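Local coordinates for glycine oxidase (Bacillus cereus ATCC 14579, PDB 7CYX), which probably catalyses the FAD-dependent oxidation of glycine by oxygen to glyoxylate, ammonium and hydrogen peroxide, a step linked to thiamine diphosphate biosynthesis, at residues Y96-N101 with A244-E249; E134-E139 with S237-L242; I182-N187 with E322-L327; K229-A234 with T275-S280; A315-E320 with S363-R368. All blocks are in the same frame, centred on the assembly; numbering follows the deposited sequence.

Contact 1 of 5, residues Y96-N101 with A244-E249; sequences YRIAQN and APIFQE
Tyr-96 and Arg-97 pair in parallel with Ile-246 and Phe-247, so that strands 95-99 and 246-248 lie side by side in a mixed sheet. Three backbone hydrogen bonds join them. Tyr-96 N gives to Pro-245 O (3.2 Å), Phe-247 N to Tyr-96 O (2.6 Å), and Ile-98 N to Phe-247 O (2.9 Å). The first is the straightest, at 171° on its hydrogen, and the second is bent to 136°.

The apolar contacts follow the face that carries Tyr-96 and Ile-246. The Tyr-96 ring sends CE1 to Ala-244 CB at 3.9 Å. The Pro-245 carbonyl oxygen lies in the plane of that ring, at its edge. Ile-98 places CG1 between its backbone N and carbonyl carbon (chi1 62°). From there its CD1 meets Ile-246 CD1 at 3.9 Å, and CG1 packs on Gln-248 CB at 3.8 Å. Ile-291 of helix 278-291 also touches Ile-98, Ile-246 and Gln-248.

The polar side chains find partners beyond the pair. Arg-97 NE bonds to Tyr-147 OH, and Gln-100 NE2 to Ser-140 OG. The chemistry implies a join made by backbone bonds and backed by apolar packing on one face, with the Phe-247 side chain about 7 Å from the bound FAD.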
# COMPACT_ATOMS: atom_id res chain seq x y z
N TYR A 96 -2.90 -22.98 -5.75
CA TYR A 96 -2.72 -24.42 -5.69
C TYR A 96 -3.58 -24.99 -4.56
O TYR A 96 -3.61 -24.45 -3.46
CB TYR A 96 -1.26 -24.81 -5.46
CG TYR A 96 -0.28 -24.37 -6.51
CD1 TYR A 96 0.34 -23.14 -6.41
CD2 TYR A 96 0.08 -25.18 -7.58
CE1 TYR A 96 1.26 -22.71 -7.35
CE2 TYR A 96 1.02 -24.77 -8.53
CZ TYR A 96 1.60 -23.51 -8.42
OH TYR A 96 2.52 -23.03 -9.31
N ARG A 97 -4.29 -26.08 -4.85
CA ARG A 97 -4.72 -26.98 -3.80
C ARG A 97 -3.65 -28.06 -3.71
O ARG A 97 -3.31 -28.66 -4.71
CB ARG A 97 -6.05 -27.66 -4.10
CG ARG A 97 -7.29 -26.78 -3.95
CD ARG A 97 -8.54 -27.64 -4.09
NE ARG A 97 -9.72 -26.88 -4.47
CZ ARG A 97 -10.74 -26.62 -3.66
NH1 ARG A 97 -10.72 -27.04 -2.41
NH2 ARG A 97 -11.78 -25.96 -4.12
N ILE A 98 -3.14 -28.32 -2.50
CA ILE A 98 -2.08 -29.30 -2.35
C ILE A 98 -2.62 -30.51 -1.59
O ILE A 98 -3.60 -30.41 -0.85
CB ILE A 98 -0.87 -28.68 -1.64
CG1 ILE A 98 -1.23 -28.21 -0.23
CG2 ILE A 98 -0.28 -27.57 -2.50
CD1 ILE A 98 -0.04 -27.82 0.58
N ALA A 99 -1.93 -31.65 -1.76
CA ALA A 99 -2.24 -32.88 -1.06
C ALA A 99 -0.93 -33.58 -0.68
O ALA A 99 -0.03 -33.67 -1.50
CB ALA A 99 -3.11 -33.76 -1.92
N GLN A 100 -0.88 -34.08 0.57
CA GLN A 100 0.30 -34.70 1.15
C GLN A 100 0.06 -36.20 1.38
O GLN A 100 1.00 -36.93 1.69
CB GLN A 100 0.64 -33.97 2.46
CG GLN A 100 1.03 -32.51 2.26
CD GLN A 100 1.08 -31.75 3.56
OE1 GLN A 100 0.05 -31.41 4.15
NE2 GLN A 100 2.29 -31.47 4.03
N ASN A 101 -1.19 -36.65 1.20
CA ASN A 101 -1.60 -38.07 1.27
C ASN A 101 -2.73 -38.35 0.27
O ASN A 101 -3.37 -37.42 -0.28
CB ASN A 101 -2.01 -38.45 2.70
CG ASN A 101 -3.22 -37.69 3.18
OD1 ASN A 101 -4.29 -37.77 2.59
ND2 ASN A 101 -3.06 -36.94 4.26
N ALA A 244 2.64 -18.01 -5.73
CA ALA A 244 1.19 -18.06 -5.67
C ALA A 244 0.74 -18.66 -4.34
O ALA A 244 1.44 -19.46 -3.73
CB ALA A 244 0.66 -18.88 -6.83
N PRO A 245 -0.50 -18.37 -3.89
CA PRO A 245 -0.99 -18.94 -2.64
C PRO A 245 -1.12 -20.46 -2.74
O PRO A 245 -1.33 -21.00 -3.82
CB PRO A 245 -2.37 -18.29 -2.47
CG PRO A 245 -2.38 -17.12 -3.43
CD PRO A 245 -1.50 -17.56 -4.58
N ILE A 246 -0.98 -21.15 -1.62
CA ILE A 246 -1.24 -22.61 -1.61
C ILE A 246 -2.40 -22.83 -0.65
O ILE A 246 -2.51 -22.09 0.31
CB ILE A 246 -0.01 -23.46 -1.27
CG1 ILE A 246 0.41 -23.27 0.19
CG2 ILE A 246 1.13 -23.20 -2.23
CD1 ILE A 246 -0.50 -23.96 1.16
N PHE A 247 -3.23 -23.81 -0.94
CA PHE A 247 -4.42 -24.09 -0.12
C PHE A 247 -4.39 -25.55 0.29
O PHE A 247 -3.85 -26.36 -0.45
CB PHE A 247 -5.65 -23.84 -1.00
CG PHE A 247 -6.88 -23.40 -0.27
CD1 PHE A 247 -7.00 -22.11 0.20
CD2 PHE A 247 -7.93 -24.27 -0.08
CE1 PHE A 247 -8.14 -21.71 0.87
CE2 PHE A 247 -9.07 -23.87 0.58
CZ PHE A 247 -9.17 -22.59 1.06
N GLN A 248 -4.93 -25.85 1.46
CA GLN A 248 -4.99 -27.25 1.94
C GLN A 248 -6.14 -27.38 2.92
O GLN A 248 -5.93 -27.04 4.08
CB GLN A 248 -3.67 -27.65 2.59
CG GLN A 248 -3.54 -29.15 2.80
CD GLN A 248 -2.44 -29.49 3.77
OE1 GLN A 248 -2.41 -29.00 4.89
NE2 GLN A 248 -1.54 -30.35 3.36
N GLU A 249 -7.30 -27.83 2.44
CA GLU A 249 -8.49 -28.08 3.29
C GLU A 249 -8.76 -26.86 4.18
O GLU A 249 -8.78 -27.04 5.41
CB GLU A 249 -8.22 -29.29 4.17
CG GLU A 249 -8.53 -30.62 3.52
CD GLU A 249 -9.03 -31.63 4.53
OE1 GLU A 249 -10.25 -31.84 4.58
OE2 GLU A 249 -8.20 -32.18 5.27

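Contact 2 of 5, residues E134-E139 with S237-L242; sequences EPYLSE and SRKQLL
Tyr-136 and Leu-241 meet in a loop-to-loop contact that is mainly apolar and has no hydrogen bond across it. Segment 134-139 follows helix 127-133, and segment 237-242 links strands 225-236 and 246-248. The main piece is a CH-pi contact. Leu-241 CD2 sits over one face of the Tyr-136 ring, 3.6 Å from the centroid and 18° off the ring normal. It is displaced toward the rim beside CG and CD1. Tyr-136 CG lies anti to its carbonyl carbon (chi1 -72°), which carries the ring across to segment 237-242. The ring also passes Gln-240 O, 3.5 Å from Tyr-136 CE2. Its hydroxyl end runs at about a right angle to the Lys-239 side chain, with Tyr-136 OH 4.0 Å from Lys-239 CB.

Glu-134 folds at chi2 (-75°) so that its carboxylate lies against Leu-242. Glu-134 CD is 3.9 Å from Leu-242 CD2, and Leu-137 CD1 touches the same methyl at 4.4 Å. Both carboxylate oxygens accept backbone N-H groups, OE1 from Ala-244 and OE2 from Lys-243. A buried acid is thus satisfied by main-chain amides just past Leu-242, while the Tyr-136 ring on Leu-241 and the leucine contacts supply most of the rest.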
# COMPACT_ATOMS: atom_id res chain seq x y z
N GLU A 134 7.14 -24.30 -7.78
CA GLU A 134 7.28 -23.70 -6.43
C GLU A 134 8.30 -24.53 -5.64
O GLU A 134 7.93 -25.45 -4.92
CB GLU A 134 5.92 -23.60 -5.74
CG GLU A 134 4.91 -22.71 -6.45
CD GLU A 134 5.14 -21.21 -6.31
OE1 GLU A 134 4.21 -20.42 -6.65
OE2 GLU A 134 6.25 -20.82 -5.88
N PRO A 135 9.61 -24.26 -5.79
CA PRO A 135 10.64 -25.16 -5.28
C PRO A 135 10.78 -25.25 -3.76
O PRO A 135 11.31 -26.24 -3.25
CB PRO A 135 11.94 -24.64 -5.92
CG PRO A 135 11.66 -23.17 -6.21
CD PRO A 135 10.17 -23.09 -6.49
N TYR A 136 10.28 -24.25 -3.01
CA TYR A 136 10.44 -24.33 -1.55
C TYR A 136 9.39 -25.26 -0.94
O TYR A 136 9.41 -25.53 0.26
CB TYR A 136 10.44 -22.94 -0.91
CG TYR A 136 11.70 -22.13 -1.17
CD1 TYR A 136 12.80 -22.24 -0.34
CD2 TYR A 136 11.77 -21.26 -2.24
CE1 TYR A 136 13.93 -21.48 -0.55
CE2 TYR A 136 12.91 -20.51 -2.48
CZ TYR A 136 14.00 -20.62 -1.64
OH TYR A 136 15.12 -19.88 -1.87
N LEU A 137 8.49 -25.80 -1.77
CA LEU A 137 7.42 -26.60 -1.25
C LEU A 137 7.97 -27.98 -0.86
O LEU A 137 8.91 -28.47 -1.47
CB LEU A 137 6.26 -26.69 -2.25
CG LEU A 137 5.25 -25.55 -2.16
CD1 LEU A 137 4.29 -25.53 -3.35
CD2 LEU A 137 4.46 -25.62 -0.87
N SER A 138 7.39 -28.53 0.21
CA SER A 138 7.78 -29.78 0.87
C SER A 138 7.83 -30.93 -0.14
O SER A 138 6.99 -31.02 -1.01
CB SER A 138 6.80 -30.10 1.97
OG SER A 138 6.93 -31.45 2.42
N GLU A 139 8.78 -31.85 0.08
CA GLU A 139 8.81 -33.14 -0.60
C GLU A 139 7.58 -33.98 -0.22
O GLU A 139 7.26 -34.94 -0.93
CB GLU A 139 10.12 -33.88 -0.29
CG GLU A 139 11.34 -33.25 -0.94
CD GLU A 139 11.48 -33.45 -2.45
OE1 GLU A 139 12.49 -33.00 -3.01
OE2 GLU A 139 10.58 -34.07 -3.07
N SER A 237 10.09 -12.72 4.64
CA SER A 237 11.24 -13.48 4.18
C SER A 237 11.95 -12.72 3.06
O SER A 237 11.33 -12.04 2.27
CB SER A 237 10.84 -14.85 3.74
OG SER A 237 11.82 -15.41 2.88
N ARG A 238 13.27 -12.85 3.01
CA ARG A 238 14.02 -12.25 1.91
C ARG A 238 14.07 -13.21 0.72
O ARG A 238 14.56 -12.85 -0.34
CB ARG A 238 15.41 -11.84 2.40
CG ARG A 238 15.48 -10.38 2.87
CD ARG A 238 15.50 -10.21 4.37
NE ARG A 238 16.87 -10.28 4.88
CZ ARG A 238 17.25 -9.86 6.08
NH1 ARG A 238 16.36 -9.36 6.92
NH2 ARG A 238 18.52 -9.94 6.44
N LYS A 239 13.55 -14.44 0.88
CA LYS A 239 13.56 -15.41 -0.20
C LYS A 239 12.22 -15.31 -0.95
O LYS A 239 11.24 -14.83 -0.40
CB LYS A 239 13.78 -16.83 0.32
CG LYS A 239 15.08 -17.06 1.07
CD LYS A 239 15.03 -18.29 1.98
CE LYS A 239 16.39 -18.69 2.52
NZ LYS A 239 16.26 -19.75 3.55
N GLN A 240 12.24 -15.78 -2.21
CA GLN A 240 11.06 -15.91 -3.05
C GLN A 240 10.37 -17.24 -2.73
O GLN A 240 10.47 -18.20 -3.49
CB GLN A 240 11.47 -15.88 -4.53
CG GLN A 240 11.41 -14.50 -5.17
CD GLN A 240 10.52 -14.51 -6.40
OE1 GLN A 240 10.68 -15.32 -7.31
NE2 GLN A 240 9.55 -13.62 -6.42
N LEU A 241 9.67 -17.30 -1.60
CA LEU A 241 9.29 -18.59 -0.98
C LEU A 241 8.10 -19.24 -1.71
O LEU A 241 8.06 -20.44 -1.83
CB LEU A 241 8.98 -18.38 0.51
CG LEU A 241 10.17 -18.42 1.46
CD1 LEU A 241 9.71 -18.40 2.90
CD2 LEU A 241 11.06 -19.63 1.20
N LEU A 242 7.13 -18.41 -2.12
CA LEU A 242 5.94 -18.77 -2.88
C LEU A 242 5.69 -17.65 -3.87
O LEU A 242 5.78 -16.49 -3.49
CB LEU A 242 4.72 -18.86 -1.97
CG LEU A 242 4.32 -20.22 -1.42
CD1 LEU A 242 3.03 -20.09 -0.64
CD2 LEU A 242 4.17 -21.24 -2.53

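Contact 3 of 5, residues I182-N187 with E322-L327; sequences IRIENN and EEIKGL
Ile-182 begins the contact on strand 179-184. Its CD1 touches Leu-327 CD2 at 4.0 Å, and the two side chains pass at a slant. Two residues on, Ile-184 turns the same way and makes the closer apolar contact. Its CG1 lies anti to the carbonyl carbon (chi1 -60°), which turns the CD1 end onto Ile-324. Ile-184 CD1 lies 3.6 Å from Ile-324 CG2 and 3.8 Å from Ile-324 CD1, so one methyl meets both branches of its partner. The two isoleucines cross at about a right angle.

The chain then turns through Glu-185 and Asn-186 and comes back at Asn-187, which has a positive phi of 61°. Asn-187 O accepts a weak hydrogen bond from Lys-325 N at 3.5 Å, nearly straight at 165° on the hydrogen. The exposed Asn-187 side chain crosses that of Glu-323 at about a right angle. Ile-324 to Leu-327 form a type II turn, with Gly-326 at its positive-phi position.

The contact therefore joins the end of strand 179-184 in a three-stranded antiparallel sheet to the loop leading into strand 327-331 of the six-stranded sheet. Val-189 of strand 189-194 touches both Ile-182 and Leu-327. From a nearby loop, Tyr-218 packs on Ile-184 and Phe-219 on Leu-327.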
# COMPACT_ATOMS: atom_id res chain seq x y z
N ILE A 182 -32.50 1.96 14.19
CA ILE A 182 -33.02 2.65 13.00
C ILE A 182 -34.32 3.38 13.39
O ILE A 182 -35.11 2.87 14.17
CB ILE A 182 -33.24 1.62 11.87
CG1 ILE A 182 -31.94 0.89 11.52
CG2 ILE A 182 -33.87 2.27 10.65
CD1 ILE A 182 -32.12 -0.58 11.24
N ARG A 183 -34.50 4.61 12.88
CA ARG A 183 -35.69 5.43 13.18
C ARG A 183 -36.70 5.28 12.04
O ARG A 183 -36.50 5.82 10.97
CB ARG A 183 -35.33 6.90 13.40
CG ARG A 183 -36.52 7.79 13.72
CD ARG A 183 -36.14 9.26 13.80
NE ARG A 183 -35.66 9.80 12.53
CZ ARG A 183 -35.28 11.05 12.33
NH1 ARG A 183 -35.15 11.89 13.35
NH2 ARG A 183 -35.03 11.47 11.09
N ILE A 184 -37.74 4.49 12.32
CA ILE A 184 -38.86 4.25 11.44
C ILE A 184 -40.09 4.94 12.05
O ILE A 184 -40.50 4.60 13.16
CB ILE A 184 -39.10 2.74 11.26
CG1 ILE A 184 -37.87 2.07 10.64
CG2 ILE A 184 -40.37 2.48 10.45
CD1 ILE A 184 -37.84 0.57 10.80
N GLU A 185 -40.65 5.90 11.30
CA GLU A 185 -41.68 6.77 11.83
C GLU A 185 -43.04 6.24 11.35
O GLU A 185 -43.87 5.85 12.19
CB GLU A 185 -41.36 8.23 11.50
CG GLU A 185 -40.55 8.89 12.63
CD GLU A 185 -39.81 10.20 12.36
OE1 GLU A 185 -39.62 10.56 11.18
OE2 GLU A 185 -39.41 10.86 13.34
N ASN A 186 -43.25 6.15 10.03
CA ASN A 186 -44.57 5.77 9.53
C ASN A 186 -44.44 4.53 8.63
O ASN A 186 -44.88 4.54 7.49
CB ASN A 186 -45.24 6.94 8.80
CG ASN A 186 -46.69 6.68 8.44
OD1 ASN A 186 -47.28 5.70 8.89
ND2 ASN A 186 -47.28 7.56 7.64
N ASN A 187 -43.80 3.48 9.16
CA ASN A 187 -43.42 2.32 8.37
C ASN A 187 -42.45 2.75 7.26
O ASN A 187 -42.37 2.10 6.20
CB ASN A 187 -44.66 1.62 7.80
CG ASN A 187 -44.40 0.18 7.42
OD1 ASN A 187 -44.24 -0.13 6.24
ND2 ASN A 187 -44.32 -0.69 8.41
N GLU A 322 -39.71 -6.23 3.00
CA GLU A 322 -40.89 -6.32 2.13
C GLU A 322 -41.92 -5.23 2.50
O GLU A 322 -42.70 -4.81 1.66
CB GLU A 322 -41.48 -7.73 2.20
CG GLU A 322 -42.08 -8.20 0.88
CD GLU A 322 -41.08 -8.41 -0.25
OE1 GLU A 322 -40.50 -9.51 -0.32
OE2 GLU A 322 -40.88 -7.47 -1.05
N GLU A 323 -41.91 -4.77 3.76
CA GLU A 323 -42.93 -3.86 4.27
C GLU A 323 -42.29 -2.49 4.52
O GLU A 323 -42.70 -1.52 3.89
CB GLU A 323 -43.55 -4.46 5.54
CG GLU A 323 -44.80 -3.75 6.03
CD GLU A 323 -45.42 -4.37 7.28
OE1 GLU A 323 -46.53 -3.93 7.67
OE2 GLU A 323 -44.80 -5.29 7.86
N ILE A 324 -41.28 -2.44 5.40
CA ILE A 324 -40.62 -1.19 5.80
C ILE A 324 -39.77 -0.69 4.63
O ILE A 324 -38.81 -1.35 4.24
CB ILE A 324 -39.76 -1.39 7.07
CG1 ILE A 324 -40.55 -2.10 8.17
CG2 ILE A 324 -39.20 -0.04 7.52
CD1 ILE A 324 -39.73 -2.47 9.39
N LYS A 325 -40.15 0.46 4.08
CA LYS A 325 -39.56 0.94 2.84
C LYS A 325 -38.24 1.64 3.16
O LYS A 325 -38.15 2.42 4.11
CB LYS A 325 -40.53 1.85 2.08
CG LYS A 325 -40.01 2.38 0.75
CD LYS A 325 -39.78 1.31 -0.31
CE LYS A 325 -39.01 1.81 -1.51
NZ LYS A 325 -37.57 2.02 -1.20
N GLY A 326 -37.22 1.29 2.37
CA GLY A 326 -35.90 1.88 2.46
C GLY A 326 -34.98 1.14 3.42
O GLY A 326 -33.87 1.62 3.68
N LEU A 327 -35.42 -0.01 3.95
CA LEU A 327 -34.62 -0.78 4.90
C LEU A 327 -34.01 -1.98 4.16
O LEU A 327 -34.72 -2.85 3.65
CB LEU A 327 -35.53 -1.19 6.07
CG LEU A 327 -34.90 -1.58 7.41
CD1 LEU A 327 -35.14 -3.04 7.71
CD2 LEU A 327 -33.41 -1.25 7.50

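Contact 4 of 5, residues K229-A234 with T275-S280; sequences KGEVVA and TVQPES
Glu-231 reaches from strand 225-236 to the start of helix 278-291. Its CB points toward that segment, and CG passes beside the Val-276 methyls, 4.1 Å from CG1. The chain then bends at chi2 (146°) and splits its carboxylate between two donors of segment 275-280. Glu-231 OE2 accepts from Gln-277 N at 2.8 Å, nearly along its own C-O axis, with 163° at the hydrogen. Glu-231 OE1 accepts from Ser-280 OG at 2.8 Å, from above the carboxylate plane. OE1 has three partners in all, with Lys-268 NZ (a salt bridge) and Thr-266 OG1. These partners probably keep the buried acid ionised.

Lys-229 runs out fully extended to a second bonded end. Its NZ gives to Thr-275 O at 2.7 Å and to Gln-277 OE1 at 2.9 Å, the latter in the carbonyl plane on a lone pair. The same Gln-277 amide gives NE2 to Thr-275 OG1, which fixes its rotation.

Gln-277 occupies the N-cap position, so strand side chains grip the entry to a helix. The large mixed sheet that carries this helix is of the kind that forms the substrate domain in D-amino acid oxidase-type flavoenzymes, and its Val-232 touches FAD.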
# COMPACT_ATOMS: atom_id res chain seq x y z
N LYS A 229 -14.37 -16.79 15.00
CA LYS A 229 -13.09 -16.19 15.23
C LYS A 229 -12.06 -16.96 14.41
O LYS A 229 -12.17 -18.16 14.29
CB LYS A 229 -12.76 -16.17 16.73
CG LYS A 229 -11.28 -16.15 17.08
CD LYS A 229 -11.04 -16.14 18.58
CE LYS A 229 -9.60 -15.88 18.97
NZ LYS A 229 -9.39 -15.90 20.44
N GLY A 230 -11.11 -16.25 13.80
CA GLY A 230 -9.99 -16.90 13.10
C GLY A 230 -8.70 -16.19 13.42
O GLY A 230 -8.67 -14.95 13.39
N GLU A 231 -7.67 -16.98 13.76
CA GLU A 231 -6.37 -16.50 14.16
C GLU A 231 -5.42 -16.75 13.00
O GLU A 231 -5.49 -17.82 12.40
CB GLU A 231 -5.85 -17.23 15.39
CG GLU A 231 -6.48 -16.79 16.69
CD GLU A 231 -6.65 -17.89 17.72
OE1 GLU A 231 -7.29 -18.91 17.37
OE2 GLU A 231 -6.11 -17.74 18.85
N VAL A 232 -4.57 -15.75 12.71
CA VAL A 232 -3.62 -15.85 11.63
C VAL A 232 -2.27 -15.26 12.05
O VAL A 232 -2.17 -14.43 12.95
CB VAL A 232 -4.16 -15.29 10.31
CG1 VAL A 232 -5.57 -14.74 10.43
CG2 VAL A 232 -3.23 -14.28 9.67
N VAL A 233 -1.22 -15.76 11.38
CA VAL A 233 0.17 -15.43 11.62
C VAL A 233 0.76 -14.87 10.32
O VAL A 233 0.34 -15.26 9.23
CB VAL A 233 0.92 -16.69 12.08
CG1 VAL A 233 2.40 -16.64 11.75
CG2 VAL A 233 0.70 -16.97 13.56
N ALA A 234 1.73 -13.97 10.45
CA ALA A 234 2.41 -13.38 9.30
C ALA A 234 3.92 -13.41 9.53
O ALA A 234 4.40 -13.08 10.61
CB ALA A 234 1.94 -11.95 9.08
N THR A 275 -8.12 -11.83 21.00
CA THR A 275 -6.79 -12.32 21.44
C THR A 275 -6.40 -13.58 20.66
O THR A 275 -7.26 -14.28 20.19
CB THR A 275 -6.76 -12.70 22.94
OG1 THR A 275 -7.64 -13.82 23.20
CG2 THR A 275 -7.14 -11.57 23.87
N VAL A 276 -5.11 -13.91 20.67
CA VAL A 276 -4.57 -15.06 19.99
C VAL A 276 -3.98 -15.98 21.05
O VAL A 276 -3.09 -15.59 21.80
CB VAL A 276 -3.50 -14.62 18.96
CG1 VAL A 276 -2.82 -15.80 18.28
CG2 VAL A 276 -4.06 -13.65 17.93
N GLN A 277 -4.44 -17.23 21.07
CA GLN A 277 -3.95 -18.23 22.02
C GLN A 277 -2.65 -18.81 21.48
O GLN A 277 -2.52 -19.02 20.28
CB GLN A 277 -4.98 -19.33 22.25
CG GLN A 277 -6.06 -18.92 23.24
CD GLN A 277 -6.73 -17.64 22.82
OE1 GLN A 277 -7.56 -17.63 21.92
NE2 GLN A 277 -6.40 -16.56 23.51
N PRO A 278 -1.64 -19.02 22.34
CA PRO A 278 -0.41 -19.69 21.91
C PRO A 278 -0.62 -20.96 21.07
O PRO A 278 0.04 -21.10 20.05
CB PRO A 278 0.22 -20.01 23.28
CG PRO A 278 -0.09 -18.78 24.08
CD PRO A 278 -1.54 -18.51 23.71
N GLU A 279 -1.49 -21.85 21.55
CA GLU A 279 -1.76 -23.16 20.94
C GLU A 279 -2.10 -22.98 19.45
O GLU A 279 -1.68 -23.77 18.63
CB GLU A 279 -2.90 -23.85 21.71
CG GLU A 279 -3.50 -25.08 21.04
CD GLU A 279 -4.42 -25.89 21.96
OE1 GLU A 279 -4.03 -27.04 22.30
OE2 GLU A 279 -5.52 -25.40 22.36
N SER A 280 -2.90 -21.95 19.14
CA SER A 280 -3.27 -21.60 17.78
C SER A 280 -2.01 -21.20 17.00
O SER A 280 -1.80 -21.66 15.88
CB SER A 280 -4.27 -20.49 17.75
OG SER A 280 -5.52 -20.93 18.25

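Contact 5 of 5, residues A315-E320 with S363-R368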
# COMPACT_ATOMS: atom_id res chain seq x y z
N ALA A 315 -26.09 -18.15 4.44
CA ALA A 315 -25.97 -17.39 3.19
C ALA A 315 -26.17 -15.94 3.58
O ALA A 315 -26.99 -15.68 4.43
CB ALA A 315 -27.02 -17.85 2.24
N PRO A 316 -25.48 -14.98 2.96
CA PRO A 316 -25.65 -13.60 3.34
C PRO A 316 -27.05 -13.07 3.01
O PRO A 316 -27.65 -13.51 2.07
CB PRO A 316 -24.63 -12.88 2.45
CG PRO A 316 -24.48 -13.79 1.27
CD PRO A 316 -24.56 -15.17 1.86
N TYR A 317 -27.53 -12.15 3.83
CA TYR A 317 -28.83 -11.51 3.56
C TYR A 317 -28.54 -10.28 2.72
O TYR A 317 -27.83 -9.41 3.18
CB TYR A 317 -29.49 -11.08 4.86
CG TYR A 317 -29.47 -12.11 5.96
CD1 TYR A 317 -28.42 -12.15 6.85
CD2 TYR A 317 -30.49 -13.02 6.12
CE1 TYR A 317 -28.39 -13.07 7.87
CE2 TYR A 317 -30.47 -13.95 7.14
CZ TYR A 317 -29.42 -13.97 8.02
OH TYR A 317 -29.36 -14.86 9.05
N MET A 318 -29.02 -10.28 1.49
CA MET A 318 -28.83 -9.15 0.55
C MET A 318 -30.20 -8.79 -0.01
O MET A 318 -30.67 -9.48 -0.90
CB MET A 318 -27.92 -9.58 -0.60
CG MET A 318 -26.71 -10.33 -0.14
SD MET A 318 -25.28 -9.85 -1.07
CE MET A 318 -25.19 -11.20 -2.23
N GLY A 319 -30.81 -7.72 0.50
CA GLY A 319 -32.17 -7.41 0.08
C GLY A 319 -32.85 -6.30 0.84
O GLY A 319 -32.32 -5.71 1.78
N GLU A 320 -34.07 -6.00 0.35
CA GLU A 320 -34.97 -4.97 0.85
C GLU A 320 -36.06 -5.64 1.70
O GLU A 320 -36.52 -6.73 1.37
CB GLU A 320 -35.56 -4.22 -0.35
CG GLU A 320 -36.57 -3.15 0.00
CD GLU A 320 -36.86 -2.13 -1.09
OE1 GLU A 320 -36.42 -2.34 -2.26
OE2 GLU A 320 -37.48 -1.10 -0.76
N SER A 363 -33.44 -16.35 -3.46
CA SER A 363 -32.50 -17.23 -4.12
C SER A 363 -31.49 -17.82 -3.12
O SER A 363 -31.12 -18.98 -3.23
CB SER A 363 -31.81 -16.50 -5.25
OG SER A 363 -30.68 -17.23 -5.71
N LEU A 364 -30.99 -16.99 -2.20
CA LEU A 364 -29.85 -17.40 -1.34
C LEU A 364 -30.34 -18.05 -0.02
O LEU A 364 -29.69 -18.95 0.49
CB LEU A 364 -28.93 -16.20 -1.09
CG LEU A 364 -28.29 -15.56 -2.34
CD1 LEU A 364 -27.43 -14.38 -1.93
CD2 LEU A 364 -27.46 -16.57 -3.14
N LEU A 365 -31.50 -17.64 0.51
CA LEU A 365 -31.89 -18.07 1.87
C LEU A 365 -32.76 -19.36 1.87
O LEU A 365 -32.72 -20.10 2.86
CB LEU A 365 -32.55 -16.89 2.57
CG LEU A 365 -31.76 -15.58 2.52
CD1 LEU A 365 -32.52 -14.44 3.16
CD2 LEU A 365 -30.40 -15.74 3.19
N SER A 366 -33.49 -19.66 0.79
CA SER A 366 -34.27 -20.94 0.72
C SER A 366 -33.42 -22.08 0.16
O SER A 366 -32.77 -21.95 -0.86
CB SER A 366 -35.55 -20.83 -0.08
OG SER A 366 -35.48 -19.83 -1.07
N ARG A 367 -33.47 -23.21 0.86
CA ARG A 367 -32.89 -24.45 0.43
C ARG A 367 -33.97 -25.53 0.52
O ARG A 367 -34.52 -25.78 1.58
CB ARG A 367 -31.66 -24.77 1.28
CG ARG A 367 -30.48 -23.83 1.04
CD ARG A 367 -30.33 -22.70 2.05
NE ARG A 367 -29.02 -22.06 1.95
CZ ARG A 367 -27.88 -22.56 2.43
NH1 ARG A 367 -27.91 -23.56 3.30
NH2 ARG A 367 -26.72 -22.09 2.02
N ARG A 368 -34.31 -26.12 -0.63
CA ARG A 368 -35.13 -27.30 -0.73
C ARG A 368 -34.41 -28.45 0.01
O ARG A 368 -33.29 -28.82 -0.35
CB ARG A 368 -35.40 -27.57 -2.22
CG ARG A 368 -36.14 -28.86 -2.55
CD ARG A 368 -37.63 -28.83 -2.27
NE ARG A 368 -38.48 -28.57 -3.43
CZ ARG A 368 -38.81 -29.48 -4.34
NH1 ARG A 368 -39.89 -29.31 -5.09
NH2 ARG A 368 -38.06 -30.56 -4.51
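Leu-364 and Leu-365, at the end of helix 360-365, lie against Ala-315 to Met-318 without a hydrogen bond between the segments. Ala-315 points its CB toward the helix end. That CB is 3.4 Å from Leu-364 O and 4.2 Å from Leu-364 CB. Arg-367 turns back beside it, with NH2 4.3 Å from Ala-315 CB, and its NE gives a weak bond of 3.5 Å to Leu-364 O. Leu-364 CD1 extends to Met-318 CE at 3.9 Å. Met-318 gets there by bending at chi2 (-140°) and chi3. The second leucine lies along the backbone: Leu-365 CD2 is 3.6 Å from Ala-315 O and 3.7 Å from Pro-316 O. Leu-365 CD1 meets Tyr-317 CD2, and these two side chains cross at about a right angle.

The next shell lies around Tyr-317. Its OH bonds to Gly-224 O, and its ring stacks with Trp-223, which also touches Leu-365.

Further out, Leu-65 of helix 61-70 touches both Leu-364 and Met-318. Helix 341-352 packs on Met-318 through Ser-344 and Met-348. Strand 317-318, an edge strand of the six-stranded sheet within this chain, thus lies beside strand 327-331 and is packed by helices 360-365, 61-70 and 341-352.

Contacts 1, 2 and 4 gather round the eight-stranded sheet. Contact 5 lies at the six-stranded Rossmann-type sheet, and contact 3 joins the three-stranded sheet to it. Contacts 1 and 2 touch, with centres about 14 Å apart. Along the chain, both segments of contact 2 fall between those of contact 1. Contact 4 adjoins contact 2 in sequence through strand 225-236, and its centre is about 21 Å from that of contact 1. Contacts 1, 2 and 4 all close before contact 5 opens. Contacts 3 and 5 alternate along the chain and meet at the salt bridge from Lys-325 to Glu-320. Contacts 2 and 3 lie about 55 Å apart between centres. Distant segments thus build the two regions between which FAD is bound.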